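Local coordinates for ESX-5 secretion-associated protein EspG5 (Mycobacterium marinum, PDB 6VJ5), which acts as a cytoplasmic chaperone for its cognate PE/PPE proteins, helps keep PE/PPE dimers from aggregating, and is required for secretion of LipY and PE31/PPE18, at residues A30-C35 with A224-Q229; D82-A87 with R117-R122; G92-G97 with D113-V118. All blocks are in the same frame, centred on the assembly; numbering follows the deposited sequence.

Interaction 1 of 3, residues A30-C35 with A224-Q229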
loop_
_atom_site.group_PDB
_atom_site.type_symbol
_atom_site.label_atom_id
_atom_site.label_comp_id
_atom_site.label_asym_id
_atom_site.label_seq_id
_atom_site.Cartn_x
_atom_site.Cartn_y
_atom_site.Cartn_z
ATOM N N ALA C 30 -8.409 -1.648 -14.784
ATOM C CA ALA C 30 -8.287 -3.067 -15.068
ATOM C C ALA C 30 -6.980 -3.602 -14.480
ATOM O O ALA C 30 -5.924 -2.978 -14.664
ATOM C CB ALA C 30 -8.325 -3.318 -16.574
ATOM N N PRO C 31 -7.008 -4.730 -13.769
ATOM C CA PRO C 31 -5.748 -5.299 -13.261
ATOM C C PRO C 31 -4.764 -5.654 -14.361
ATOM O O PRO C 31 -3.554 -5.683 -14.105
ATOM C CB PRO C 31 -6.206 -6.547 -12.488
ATOM C CG PRO C 31 -7.550 -6.896 -13.071
ATOM C CD PRO C 31 -8.175 -5.591 -13.491
ATOM N N GLU C 32 -5.240 -5.918 -15.582
ATOM C CA GLU C 32 -4.336 -6.351 -16.645
ATOM C C GLU C 32 -3.345 -5.262 -17.036
ATOM O O GLU C 32 -2.257 -5.570 -17.536
ATOM C CB GLU C 32 -5.134 -6.789 -17.872
ATOM C CG GLU C 32 -5.909 -8.080 -17.686
ATOM C CD GLU C 32 -7.240 -7.871 -17.010
ATOM O OE1 GLU C 32 -7.534 -6.720 -16.638
ATOM O OE2 GLU C 32 -7.992 -8.856 -16.856
ATOM N N LEU C 33 -3.698 -3.993 -16.838
ATOM C CA LEU C 33 -2.744 -2.914 -17.058
ATOM C C LEU C 33 -1.672 -2.863 -15.982
ATOM O O LEU C 33 -0.663 -2.169 -16.165
ATOM C CB LEU C 33 -3.480 -1.581 -17.116
ATOM C CG LEU C 33 -4.435 -1.435 -18.299
ATOM C CD1 LEU C 33 -5.471 -0.375 -18.014
ATOM C CD2 LEU C 33 -3.635 -1.099 -19.546
ATOM N N ARG C 34 -1.884 -3.565 -14.868
ATOM C CA ARG C 34 -0.878 -3.737 -13.826
ATOM C C ARG C 34 -0.240 -2.404 -13.443
ATOM O O ARG C 34 0.984 -2.247 -13.433
ATOM C CB ARG C 34 0.174 -4.750 -14.273
ATOM C CG ARG C 34 1.031 -5.300 -13.157
ATOM C CD ARG C 34 1.869 -6.469 -13.643
ATOM N NE ARG C 34 1.139 -7.736 -13.647
ATOM C CZ ARG C 34 1.704 -8.913 -13.900
ATOM N NH1 ARG C 34 2.998 -8.972 -14.171
ATOM N NH2 ARG C 34 0.981 -10.026 -13.886
ATOM N N CYS C 35 -1.082 -1.436 -13.104
ATOM C CA CYS C 35 -0.585 -0.170 -12.588
ATOM C C CYS C 35 -0.544 -0.196 -11.066
ATOM O O CYS C 35 -1.125 -1.069 -10.418
ATOM C CB CYS C 35 -1.460 0.980 -13.071
ATOM S SG CYS C 35 -1.387 1.210 -14.851
ATOM N N ALA C 224 -5.136 -14.406 -25.695
ATOM C CA ALA C 224 -6.225 -14.792 -24.807
ATOM C C ALA C 224 -7.200 -13.627 -24.738
ATOM O O ALA C 224 -6.784 -12.481 -24.554
ATOM C CB ALA C 224 -5.706 -15.152 -23.415
ATOM N N VAL C 225 -8.488 -13.912 -24.905
ATOM C CA VAL C 225 -9.516 -12.879 -24.959
ATOM C C VAL C 225 -10.645 -13.272 -24.021
ATOM O O VAL C 225 -11.162 -14.391 -24.097
ATOM C CB VAL C 225 -10.051 -12.678 -26.390
ATOM C CG1 VAL C 225 -11.037 -11.520 -26.427
ATOM C CG2 VAL C 225 -8.902 -12.450 -27.360
ATOM N N TYR C 226 -11.034 -12.347 -23.145
ATOM C CA TYR C 226 -12.119 -12.576 -22.202
ATOM C C TYR C 226 -12.707 -11.230 -21.804
ATOM O O TYR C 226 -12.192 -10.169 -22.171
ATOM C CB TYR C 226 -11.631 -13.356 -20.979
ATOM C CG TYR C 226 -10.479 -12.692 -20.262
ATOM C CD1 TYR C 226 -9.180 -12.809 -20.740
ATOM C CD2 TYR C 226 -10.690 -11.952 -19.107
ATOM C CE1 TYR C 226 -8.126 -12.205 -20.095
ATOM C CE2 TYR C 226 -9.638 -11.342 -18.449
ATOM C CZ TYR C 226 -8.358 -11.474 -18.948
ATOM O OH TYR C 226 -7.305 -10.870 -18.304
ATOM N N ALA C 227 -13.805 -11.279 -21.053
ATOM C CA ALA C 227 -14.550 -10.073 -20.727
ATOM C C ALA C 227 -15.012 -10.098 -19.276
ATOM O O ALA C 227 -15.061 -11.147 -18.628
ATOM C CB ALA C 227 -15.766 -9.901 -21.651
ATOM N N ARG C 228 -15.373 -8.913 -18.785
ATOM C CA ARG C 228 -15.813 -8.712 -17.410
ATOM C C ARG C 228 -16.969 -7.722 -17.414
ATOM O O ARG C 228 -16.923 -6.706 -18.115
ATOM C CB ARG C 228 -14.653 -8.204 -16.544
ATOM C CG ARG C 228 -14.632 -8.759 -15.128
ATOM C CD ARG C 228 -13.228 -8.672 -14.492
ATOM N NE ARG C 228 -12.405 -7.622 -15.088
ATOM C CZ ARG C 228 -11.184 -7.811 -15.580
ATOM N NH1 ARG C 228 -10.525 -6.797 -16.109
ATOM N NH2 ARG C 228 -10.610 -9.006 -15.526
ATOM N N GLN C 229 -18.014 -8.032 -16.646
ATOM C CA GLN C 229 -19.211 -7.208 -16.557
ATOM C C GLN C 229 -19.430 -6.758 -15.118
ATOM O O GLN C 229 -19.055 -7.455 -14.169
ATOM C CB GLN C 229 -20.441 -7.976 -17.052
ATOM C CG GLN C 229 -21.364 -7.171 -17.942
ATOM C CD GLN C 229 -22.540 -7.988 -18.447
ATOM O OE1 GLN C 229 -22.803 -9.088 -17.961
ATOM N NE2 GLN C 229 -23.252 -7.453 -19.430
#
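The guanidinium of Arg228 meets Glu32 at its edge, with the carboxylate nearly coplanar at 23° between the planes. Ala30 CB also lies at the edge of this guanidinium. Pro31 CD approaches it obliquely, 3.7 Å from Arg228 NH1. The ring of Tyr226 receives Glu32 OE2 at its edge, and Arg228 NH2 lies in the ring plane. Here the carboxylate is turned by 46° from the ring.

The salt bridge is end-on and two-pronged. Arg228 NH1 donates to Glu32 OE1 at 3.0 Å, and Arg228 NH2 donates to Glu32 OE2 at 2.9 Å. Both bonds use syn lone pairs of the carboxylate, and both are fairly straight. The Tyr226 hydroxyl donates to the anti lone pair of Glu32 OE2, with an OH to OE2 distance of 2.6 Å. OE2 is therefore gripped by two donors, and the three bonds together fix the rotation of the carboxylate. Glu32 reaches them with its chain bent at chi2 (83°). The buried negative charge is probably stabilised by the arginine.

Tyr230 OH accepts from Arg228 NE, which helps to position the guanidinium. The neighbouring strand 83-91 contributes Val86, which touches Glu32, Tyr226 and Arg228. Side chains of another protein chain in the assembly also pack on Pro31, Glu32, Tyr226 and Arg228.

Glu32 belongs to a short 3-10 turn, residues 31-33, in the loop between helix 14-23 and helix 51-58. Tyr226 and Arg228 are two residues apart on strand 221-231 and project from the same face. The contact is a buried, bidentate arginine-carboxylate salt bridge that ties a loop to one face of the large antiparallel sheet of the EspG fold.

Interaction 2 of 3, residues D82-A87 with R117-R122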
loop_
_atom_site.group_PDB
_atom_site.type_symbol
_atom_site.label_atom_id
_atom_site.label_comp_id
_atom_site.label_asym_id
_atom_site.label_seq_id
_atom_site.Cartn_x
_atom_site.Cartn_y
_atom_site.Cartn_z
ATOM N N ASP C 82 -18.979 -0.406 -17.444
ATOM C CA ASP C 82 -20.023 -1.420 -17.376
ATOM C C ASP C 82 -19.543 -2.736 -17.974
ATOM O O ASP C 82 -19.988 -3.813 -17.562
ATOM C CB ASP C 82 -21.278 -0.937 -18.103
ATOM C CG ASP C 82 -21.785 0.401 -17.579
ATOM O OD1 ASP C 82 -21.922 0.566 -16.346
ATOM O OD2 ASP C 82 -22.055 1.289 -18.413
ATOM N N LEU C 83 -18.627 -2.663 -18.933
ATOM C CA LEU C 83 -18.112 -3.819 -19.645
ATOM C C LEU C 83 -16.626 -3.627 -19.889
ATOM O O LEU C 83 -16.181 -2.529 -20.235
ATOM C CB LEU C 83 -18.835 -4.002 -20.980
ATOM C CG LEU C 83 -18.406 -5.181 -21.847
ATOM C CD1 LEU C 83 -18.749 -6.497 -21.176
ATOM C CD2 LEU C 83 -19.064 -5.077 -23.216
ATOM N N GLU C 84 -15.864 -4.697 -19.681
ATOM C CA GLU C 84 -14.445 -4.730 -19.998
ATOM C C GLU C 84 -14.164 -5.963 -20.840
ATOM O O GLU C 84 -14.535 -7.077 -20.458
ATOM C CB GLU C 84 -13.577 -4.747 -18.737
ATOM C CG GLU C 84 -12.967 -3.396 -18.387
ATOM C CD GLU C 84 -12.446 -3.342 -16.966
ATOM O OE1 GLU C 84 -12.844 -4.197 -16.148
ATOM O OE2 GLU C 84 -11.638 -2.440 -16.664
ATOM N N VAL C 85 -13.549 -5.753 -21.998
ATOM C CA VAL C 85 -13.069 -6.824 -22.862
ATOM C C VAL C 85 -11.552 -6.766 -22.847
ATOM O O VAL C 85 -10.966 -5.702 -23.083
ATOM C CB VAL C 85 -13.613 -6.689 -24.294
ATOM C CG1 VAL C 85 -13.003 -7.743 -25.200
ATOM C CG2 VAL C 85 -15.131 -6.808 -24.300
ATOM N N VAL C 86 -10.916 -7.892 -22.550
ATOM C CA VAL C 86 -9.470 -7.954 -22.391
ATOM C C VAL C 86 -8.894 -8.892 -23.439
ATOM O O VAL C 86 -9.501 -9.916 -23.768
ATOM C CB VAL C 86 -9.076 -8.420 -20.974
ATOM C CG1 VAL C 86 -7.596 -8.779 -20.931
ATOM C CG2 VAL C 86 -9.406 -7.345 -19.954
ATOM N N ALA C 87 -7.712 -8.541 -23.945
ATOM C CA ALA C 87 -6.953 -9.385 -24.861
ATOM C C ALA C 87 -5.489 -9.327 -24.454
ATOM O O ALA C 87 -4.914 -8.238 -24.364
ATOM C CB ALA C 87 -7.126 -8.926 -26.311
ATOM N N ARG C 117 -0.686 -5.910 -23.777
ATOM C CA ARG C 117 -1.937 -6.023 -23.030
ATOM C C ARG C 117 -2.919 -4.963 -23.498
ATOM O O ARG C 117 -2.624 -3.765 -23.432
ATOM C CB ARG C 117 -1.689 -5.896 -21.526
ATOM C CG ARG C 117 -1.395 -7.225 -20.835
ATOM C CD ARG C 117 -0.325 -7.104 -19.749
ATOM N NE ARG C 117 -0.079 -8.401 -19.123
ATOM C CZ ARG C 117 -0.658 -8.825 -18.002
ATOM N NH1 ARG C 117 -1.517 -8.051 -17.350
ATOM N NH2 ARG C 117 -0.370 -10.028 -17.529
ATOM N N VAL C 118 -4.089 -5.411 -23.953
ATOM C CA VAL C 118 -5.116 -4.552 -24.533
ATOM C C VAL C 118 -6.389 -4.677 -23.703
ATOM O O VAL C 118 -6.956 -5.771 -23.585
ATOM C CB VAL C 118 -5.402 -4.916 -26.000
ATOM C CG1 VAL C 118 -6.600 -4.129 -26.512
ATOM C CG2 VAL C 118 -4.186 -4.683 -26.870
ATOM N N VAL C 119 -6.861 -3.554 -23.168
ATOM C CA VAL C 119 -8.131 -3.489 -22.455
ATOM C C VAL C 119 -9.066 -2.557 -23.216
ATOM O O VAL C 119 -8.688 -1.431 -23.561
ATOM C CB VAL C 119 -7.945 -3.014 -21.002
ATOM C CG1 VAL C 119 -9.282 -2.939 -20.289
ATOM C CG2 VAL C 119 -7.003 -3.949 -20.266
ATOM N N LEU C 120 -10.282 -3.033 -23.472
ATOM C CA LEU C 120 -11.334 -2.263 -24.129
ATOM C C LEU C 120 -12.437 -2.053 -23.098
ATOM O O LEU C 120 -13.091 -3.014 -22.679
ATOM C CB LEU C 120 -11.867 -2.990 -25.358
ATOM C CG LEU C 120 -10.881 -3.320 -26.472
ATOM C CD1 LEU C 120 -11.445 -4.449 -27.329
ATOM C CD2 LEU C 120 -10.600 -2.103 -27.327
ATOM N N ALA C 121 -12.653 -0.806 -22.698
ATOM C CA ALA C 121 -13.624 -0.479 -21.667
ATOM C C ALA C 121 -14.802 0.273 -22.269
ATOM O O ALA C 121 -14.657 1.010 -23.248
ATOM C CB ALA C 121 -12.983 0.362 -20.559
ATOM N N ARG C 122 -15.977 0.077 -21.682
ATOM C CA ARG C 122 -17.183 0.757 -22.132
ATOM C C ARG C 122 -17.939 1.311 -20.936
ATOM O O ARG C 122 -18.078 0.644 -19.906
ATOM C CB ARG C 122 -18.100 -0.185 -22.923
ATOM C CG ARG C 122 -19.190 0.519 -23.722
ATOM C CD ARG C 122 -20.391 -0.397 -23.916
ATOM N NE ARG C 122 -21.282 -0.349 -22.761
ATOM C CZ ARG C 122 -22.014 -1.371 -22.326
ATOM N NH1 ARG C 122 -21.957 -2.545 -22.940
ATOM N NH2 ARG C 122 -22.794 -1.220 -21.266
#
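Strands 83-91 and 115-123 pair here as antiparallel neighbours in the middle of the large sheet. Their short segments run at 165° to each other, with axes 4.7 Å apart at closest approach. Val85 and Leu120 form a hydrogen-bonded pair: Val85 N donates to Leu120 O at 2.9 Å, and Leu120 N returns a bond to Val85 O at 2.8 Å. Ala87 and Val118 are joined in the same reciprocal way. The intervening pairs, Glu84 with Ala121 and Val86 with Val119, are non-hydrogen-bonded.

The regular ladder ends in a classic beta bulge. Asp82 and Leu83 both face Arg122, whose carbonyl oxygen accepts from Asp82 N at 2.8 Å and only weakly from Leu83 N. Arg122 N in turn donates to Leu83 O.

The long side chain of Arg122 bends at chi3 (84°) and brings one guanidinium face over Leu83 CB. Its NH2 reaches Asp82 CB at 3.5 Å. The carboxylate stands at 50° to the guanidinium, and Asp82 OD2 makes only a long salt bridge to Arg122 NH2. Asp82 OD2 is also bound by Gly124 N.

On the opposite face, Val86 and Val119 lie side by side, with CG2 to CG2 at 4.2 Å. Glu84 CG touches Val119 CG1, while Glu84 OE1 is hydrogen-bonded to Tyr230 OH.

Interaction 3 of 3, residues G92-G97 with D113-V118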
loop_
_atom_site.group_PDB
_atom_site.type_symbol
_atom_site.label_atom_id
_atom_site.label_comp_id
_atom_site.label_asym_id
_atom_site.label_seq_id
_atom_site.Cartn_x
_atom_site.Cartn_y
_atom_site.Cartn_z
ATOM N N GLY C 92 5.691 -15.475 -29.153
ATOM C CA GLY C 92 6.116 -16.685 -28.483
ATOM C C GLY C 92 5.043 -17.192 -27.538
ATOM O O GLY C 92 3.852 -16.900 -27.686
ATOM N N LYS C 93 5.478 -17.954 -26.541
ATOM C CA LYS C 93 4.531 -18.496 -25.574
ATOM C C LYS C 93 3.983 -17.384 -24.684
ATOM O O LYS C 93 4.722 -16.511 -24.222
ATOM C CB LYS C 93 5.185 -19.581 -24.720
ATOM C CG LYS C 93 4.225 -20.203 -23.714
ATOM C CD LYS C 93 4.851 -21.364 -22.960
ATOM C CE LYS C 93 3.923 -21.850 -21.847
ATOM N NZ LYS C 93 2.589 -22.284 -22.354
ATOM N N LEU C 94 2.672 -17.409 -24.465
ATOM C CA LEU C 94 2.014 -16.428 -23.613
ATOM C C LEU C 94 2.247 -16.807 -22.157
ATOM O O LEU C 94 1.872 -17.903 -21.724
ATOM C CB LEU C 94 0.523 -16.366 -23.937
ATOM C CG LEU C 94 -0.326 -15.414 -23.094
ATOM C CD1 LEU C 94 0.237 -14.004 -23.147
ATOM C CD2 LEU C 94 -1.770 -15.441 -23.576
ATOM N N LEU C 95 2.866 -15.902 -21.403
ATOM C CA LEU C 95 3.269 -16.171 -20.031
ATOM C C LEU C 95 2.282 -15.641 -19.001
ATOM O O LEU C 95 2.528 -15.782 -17.799
ATOM C CB LEU C 95 4.647 -15.562 -19.768
ATOM C CG LEU C 95 5.787 -16.079 -20.641
ATOM C CD1 LEU C 95 7.060 -15.342 -20.258
ATOM C CD2 LEU C 95 5.938 -17.573 -20.494
ATOM N N TYR C 96 1.192 -15.020 -19.442
ATOM C CA TYR C 96 0.154 -14.516 -18.545
ATOM C C TYR C 96 0.742 -13.661 -17.428
ATOM O O TYR C 96 0.348 -13.755 -16.265
ATOM C CB TYR C 96 -0.669 -15.677 -17.990
ATOM C CG TYR C 96 -1.327 -16.469 -19.090
ATOM C CD1 TYR C 96 -2.474 -15.996 -19.707
ATOM C CD2 TYR C 96 -0.792 -17.673 -19.532
ATOM C CE1 TYR C 96 -3.083 -16.701 -20.722
ATOM C CE2 TYR C 96 -1.395 -18.386 -20.552
ATOM C CZ TYR C 96 -2.540 -17.893 -21.143
ATOM O OH TYR C 96 -3.149 -18.595 -22.158
ATOM N N GLY C 97 1.687 -12.801 -17.794
ATOM C CA GLY C 97 2.210 -11.812 -16.882
ATOM C C GLY C 97 3.443 -12.218 -16.111
ATOM O O GLY C 97 4.080 -11.350 -15.498
ATOM N N ASP C 113 8.546 -8.963 -21.463
ATOM C CA ASP C 113 8.912 -8.191 -22.647
ATOM C C ASP C 113 8.231 -8.699 -23.912
ATOM O O ASP C 113 8.151 -7.956 -24.897
ATOM C CB ASP C 113 10.431 -8.207 -22.852
ATOM C CG ASP C 113 11.154 -7.175 -22.005
ATOM O OD1 ASP C 113 10.515 -6.180 -21.600
ATOM O OD2 ASP C 113 12.363 -7.354 -21.746
ATOM N N ASN C 114 7.747 -9.939 -23.915
ATOM C CA ASN C 114 7.084 -10.508 -25.079
ATOM C C ASN C 114 5.572 -10.325 -25.045
ATOM O O ASN C 114 4.873 -10.904 -25.885
ATOM C CB ASN C 114 7.395 -12.004 -25.189
ATOM C CG ASN C 114 6.637 -12.832 -24.164
ATOM O OD1 ASN C 114 6.556 -12.462 -22.994
ATOM N ND2 ASN C 114 6.070 -13.950 -24.602
ATOM N N GLU C 115 5.052 -9.548 -24.095
ATOM C CA GLU C 115 3.620 -9.461 -23.845
ATOM C C GLU C 115 3.114 -8.055 -24.139
ATOM O O GLU C 115 3.797 -7.064 -23.869
ATOM C CB GLU C 115 3.296 -9.852 -22.393
ATOM C CG GLU C 115 1.995 -10.617 -22.235
ATOM C CD GLU C 115 1.758 -11.105 -20.816
ATOM O OE1 GLU C 115 0.856 -10.564 -20.148
ATOM O OE2 GLU C 115 2.463 -12.036 -20.371
ATOM N N PHE C 116 1.915 -7.996 -24.710
ATOM C CA PHE C 116 1.209 -6.767 -25.048
ATOM C C PHE C 116 -0.202 -6.921 -24.494
ATOM O O PHE C 116 -0.838 -7.960 -24.697
ATOM C CB PHE C 116 1.211 -6.543 -26.566
ATOM C CG PHE C 116 2.537 -6.860 -27.224
ATOM C CD1 PHE C 116 2.830 -8.153 -27.639
ATOM C CD2 PHE C 116 3.491 -5.870 -27.424
ATOM C CE1 PHE C 116 4.050 -8.454 -28.242
ATOM C CE2 PHE C 116 4.712 -6.165 -28.029
ATOM C CZ PHE C 116 4.988 -7.459 -28.438
ATOM N N ARG C 117 -0.686 -5.910 -23.777
ATOM C CA ARG C 117 -1.937 -6.023 -23.030
ATOM C C ARG C 117 -2.919 -4.963 -23.498
ATOM O O ARG C 117 -2.624 -3.765 -23.432
ATOM C CB ARG C 117 -1.689 -5.896 -21.526
ATOM C CG ARG C 117 -1.395 -7.225 -20.835
ATOM C CD ARG C 117 -0.325 -7.104 -19.749
ATOM N NE ARG C 117 -0.079 -8.401 -19.123
ATOM C CZ ARG C 117 -0.658 -8.825 -18.002
ATOM N NH1 ARG C 117 -1.517 -8.051 -17.350
ATOM N NH2 ARG C 117 -0.370 -10.028 -17.529
ATOM N N VAL C 118 -4.089 -5.411 -23.953
ATOM C CA VAL C 118 -5.116 -4.552 -24.533
ATOM C C VAL C 118 -6.389 -4.677 -23.703
ATOM O O VAL C 118 -6.956 -5.771 -23.585
ATOM C CB VAL C 118 -5.402 -4.916 -26.000
ATOM C CG1 VAL C 118 -6.600 -4.129 -26.512
ATOM C CG2 VAL C 118 -4.186 -4.683 -26.870
HETATM O O HOH W 1 3.749 -13.540 -22.310
#
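Asn114, just before strand 115-123, and Glu115, its first residue, both point toward the loop 92-97 and bond to the backbone of that loop. Asn114 CG sits between its own backbone N and carbonyl carbon (chi1 75°). From there ND2 reaches Lys93 O at 2.9 Å. The acceptor lies in the amide plane, but the bond is bent, with 131° at the hydrogen. The same ND2 also binds Arg91 O.

Glu115 extends beyond CG and crosses Leu94 at about a right angle, with Leu94 CD1 at 3.9 Å from Glu115 CG. Leu94 in turn lays its CG over the centre of one face of the Tyr96 ring. At the end of the glutamate, OE2 accepts from Gly97 N at 2.8 Å through its syn lone pair. The other oxygen, OE1, is held by Arg117 NE at 2.6 Å, on the anti side and out of the carboxylate plane. This salt bridge joins two residues of the same strand. Arg117 NH2 then lies against Gly97 CA at 3.2 Å, while NH1 binds Glu32 O.

A water bridges the two side chains and the loop backbone. It accepts from Leu95 N and donates to Asn114 OD1 and Glu115 OE2.

Side chains at the start of strand 115-123, with this water, thus hold the irregular segment 92-97 of the connection between adjacent antiparallel strands 83-91 and 115-123.

Overall arrangement
All three contacts gather on the one large antiparallel sheet, where strands 115-123, 83-91 and 221-231 are consecutive neighbours. Interaction 2 pairs the first two. Interaction 3 lies at the start of strand 115-123 and in the loop that follows strand 83-91, about 16 Å from interaction 2 between centres. Interaction 1 is about 6 Å from interaction 2 and about 13 Å from interaction 3. Along the chain, its segments enclose both others. Arg117 belongs to interactions 2 and 3, and its side chain also reaches the loop of interaction 1. Arg34 NH1 also bonds to Gly97 O. Loops 30-35 and 92-97 are thus fastened to each other and to the sheet, and both reach another protein chain.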